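Local atomic coordinates of phosphotriesterase family protein (Listeria monocytogenes serotype 4b str. H7858, PDB entry 3PNZ), a protein that probably hydrolyses phosphorylated sugar lactones, as a zinc-dependent lactonase of the amidohydrolase fold. Residues E23-V28 with L76-I81. Numbering follows the deposited sequence.
Sequences EHIVCV and LDVAQI. With ZN (zinc ion), chain I.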
loop_
_atom_site.group_PDB
_atom_site.type_symbol
_atom_site.label_atom_id
_atom_site.label_comp_id
_atom_site.label_asym_id
_atom_site.label_seq_id
_atom_site.Cartn_x
_atom_site.Cartn_y
_atom_site.Cartn_z
ATOM N N GLU A 23 -1.669 1.145 -4.333
ATOM C CA GLU A 23 -2.440 2.126 -5.089
ATOM C C GLU A 23 -3.580 2.711 -4.275
ATOM O O GLU A 23 -3.856 2.269 -3.163
ATOM C CB GLU A 23 -3.022 1.503 -6.366
ATOM C CG GLU A 23 -1.984 0.931 -7.327
ATOM C CD GLU A 23 -1.096 2.004 -7.948
ATOM O OE1 GLU A 23 -1.502 3.189 -7.956
ATOM O OE2 GLU A 23 -0.004 1.654 -8.447
ATOM N N HIS A 24 -4.234 3.718 -4.848
ATOM C CA HIS A 24 -5.512 4.224 -4.336
ATOM C C HIS A 24 -6.479 4.283 -5.499
ATOM O O HIS A 24 -6.067 4.490 -6.630
ATOM C CB HIS A 24 -5.337 5.593 -3.682
ATOM C CG HIS A 24 -4.347 5.572 -2.565
ATOM N ND1 HIS A 24 -4.687 5.210 -1.281
ATOM C CD2 HIS A 24 -3.011 5.788 -2.556
ATOM C CE1 HIS A 24 -3.609 5.238 -0.518
ATOM N NE2 HIS A 24 -2.579 5.580 -1.270
ATOM N N ILE A 25 -7.764 4.060 -5.231
ATOM C CA ILE A 25 -8.726 3.897 -6.317
ATOM C C ILE A 25 -9.898 4.866 -6.194
ATOM O O ILE A 25 -10.147 5.681 -7.089
ATOM C CB ILE A 25 -9.245 2.448 -6.378
ATOM C CG1 ILE A 25 -8.072 1.481 -6.501
ATOM C CG2 ILE A 25 -10.194 2.277 -7.564
ATOM C CD1 ILE A 25 -8.469 0.008 -6.341
ATOM N N VAL A 26 -10.613 4.781 -5.082
ATOM C CA VAL A 26 -11.653 5.753 -4.763
ATOM C C VAL A 26 -11.498 6.135 -3.303
ATOM O O VAL A 26 -11.611 5.285 -2.414
ATOM C CB VAL A 26 -13.078 5.176 -4.982
ATOM C CG1 VAL A 26 -14.133 6.257 -4.745
ATOM C CG2 VAL A 26 -13.210 4.604 -6.383
ATOM N N CYS A 27 -11.224 7.408 -3.045
ATOM C CA CYS A 27 -11.001 7.840 -1.674
ATOM C C CYS A 27 -11.193 9.338 -1.526
ATOM O O CYS A 27 -10.895 10.108 -2.441
ATOM C CB CYS A 27 -9.607 7.425 -1.189
ATOM S SG CYS A 27 -8.251 7.927 -2.280
ATOM N N VAL A 28 -11.686 9.742 -0.362
ATOM C CA VAL A 28 -11.944 11.148 -0.070
ATOM C C VAL A 28 -11.402 11.471 1.324
ATOM O O VAL A 28 -12.159 11.612 2.282
ATOM C CB VAL A 28 -13.454 11.461 -0.150
ATOM C CG1 VAL A 28 -13.703 12.976 -0.052
ATOM C CG2 VAL A 28 -14.038 10.906 -1.433
ATOM N N LEU A 76 -17.445 0.473 -0.826
ATOM C CA LEU A 76 -18.487 -0.040 -1.712
ATOM C C LEU A 76 -18.214 0.306 -3.174
ATOM O O LEU A 76 -18.490 -0.492 -4.065
ATOM C CB LEU A 76 -19.877 0.446 -1.281
ATOM C CG LEU A 76 -20.325 -0.046 0.099
ATOM C CD1 LEU A 76 -21.663 0.569 0.488
ATOM C CD2 LEU A 76 -20.392 -1.567 0.125
ATOM N N ASP A 77 -17.657 1.492 -3.423
ATOM C CA ASP A 77 -17.332 1.895 -4.790
ATOM C C ASP A 77 -16.194 1.044 -5.344
ATOM O O ASP A 77 -16.220 0.624 -6.497
ATOM C CB ASP A 77 -16.937 3.378 -4.842
ATOM C CG ASP A 77 -18.114 4.313 -4.601
ATOM O OD1 ASP A 77 -19.153 4.156 -5.278
ATOM O OD2 ASP A 77 -17.997 5.216 -3.745
ATOM N N VAL A 78 -15.182 0.807 -4.518
ATOM C CA VAL A 78 -14.062 -0.028 -4.937
ATOM C C VAL A 78 -14.516 -1.467 -5.203
ATOM O O VAL A 78 -14.104 -2.088 -6.178
ATOM C CB VAL A 78 -12.914 0.020 -3.903
ATOM C CG1 VAL A 78 -11.803 -0.952 -4.279
ATOM C CG2 VAL A 78 -12.368 1.449 -3.800
ATOM N N ALA A 79 -15.379 -1.989 -4.338
ATOM C CA ALA A 79 -15.934 -3.325 -4.544
ATOM C C ALA A 79 -16.700 -3.395 -5.862
ATOM O O ALA A 79 -16.575 -4.365 -6.608
ATOM C CB ALA A 79 -16.834 -3.724 -3.372
ATOM N N GLN A 80 -17.475 -2.356 -6.161
ATOM C CA GLN A 80 -18.235 -2.325 -7.407
ATOM C C GLN A 80 -17.310 -2.301 -8.625
ATOM O O GLN A 80 -17.570 -2.964 -9.626
ATOM C CB GLN A 80 -19.202 -1.137 -7.432
ATOM C CG GLN A 80 -20.130 -1.142 -8.633
ATOM C CD GLN A 80 -21.071 -2.338 -8.628
ATOM O OE1 GLN A 80 -21.452 -2.836 -7.567
ATOM N NE2 GLN A 80 -21.442 -2.807 -9.815
ATOM N N ILE A 81 -16.214 -1.549 -8.531
ATOM C CA ILE A 81 -15.231 -1.513 -9.608
ATOM C C ILE A 81 -14.606 -2.887 -9.832
ATOM O O ILE A 81 -14.455 -3.336 -10.969
ATOM C CB ILE A 81 -14.123 -0.474 -9.311
ATOM C CG1 ILE A 81 -14.724 0.938 -9.291
ATOM C CG2 ILE A 81 -13.015 -0.564 -10.348
ATOM C CD1 ILE A 81 -13.740 2.045 -8.895
HETATM ZN ZN ZN I . -0.554 5.473 -0.719
#
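Val26 and Ile81 make the closest approach between segments 23-28 and 76-81: Val26 CG2 lies 3.6 Å from Ile81 CD1. The same Ile81 methyl also meets the loop one residue earlier, at 3.8 Å from Ile25 CG2, so the end of one isoleucine touches branches of two successive residues. One turn back along the helix, Val78 serves the same pair with separate methyls. Its CG2 passes alongside Val26, 4.0 Å from Val26 CB, while its CG1 meets Ile25 CD1 at 4.0 Å, the two side chains crossing at about a right angle. Ile25 reaches both helix residues because CG1 lies beside its backbone N (chi1 -56°) and the chain then extends (chi2 171°), sending CD1 to Val78 and leaving CG2 for Ile81. At the border, Val26 CG1, anti to its own nitrogen, packs 4.0 Å from Asp77 CB, with carboxylate OD2 scarcely farther off.

The topology is that of a TIM barrel: segment 23-28 leaves the C-terminal end of strand 19-23, and segment 76-81 belongs to helix 75-85, which links parallel strands 62-65 and 88-92. Ile25 and Val78 both touch Asp65 of the former strand and Ile89 of the latter, which places the contact in the layer between barrel and helix. Helix 45-57 adds neighbours: Ile81 touches Lys45 and Val26 touches Ser48.

The CB of His24 points away from the helix, and NE2 of its ring binds a zinc ion at 2.1 Å, sharing this metal with His22, Asp272 and the carboxylated Lys154. Its ND1 is hydrogen-bonded to Thr67 OG1, a second-shell link that limits rotation of the imidazole. Both carboxylate oxygens of Glu23 are hydrogen-bonded too, OE1 to Thr273 and OE2 to Ser270 and the backbone nitrogen of Gly271, tying this strand end to the residues flanking metal ligand Asp272.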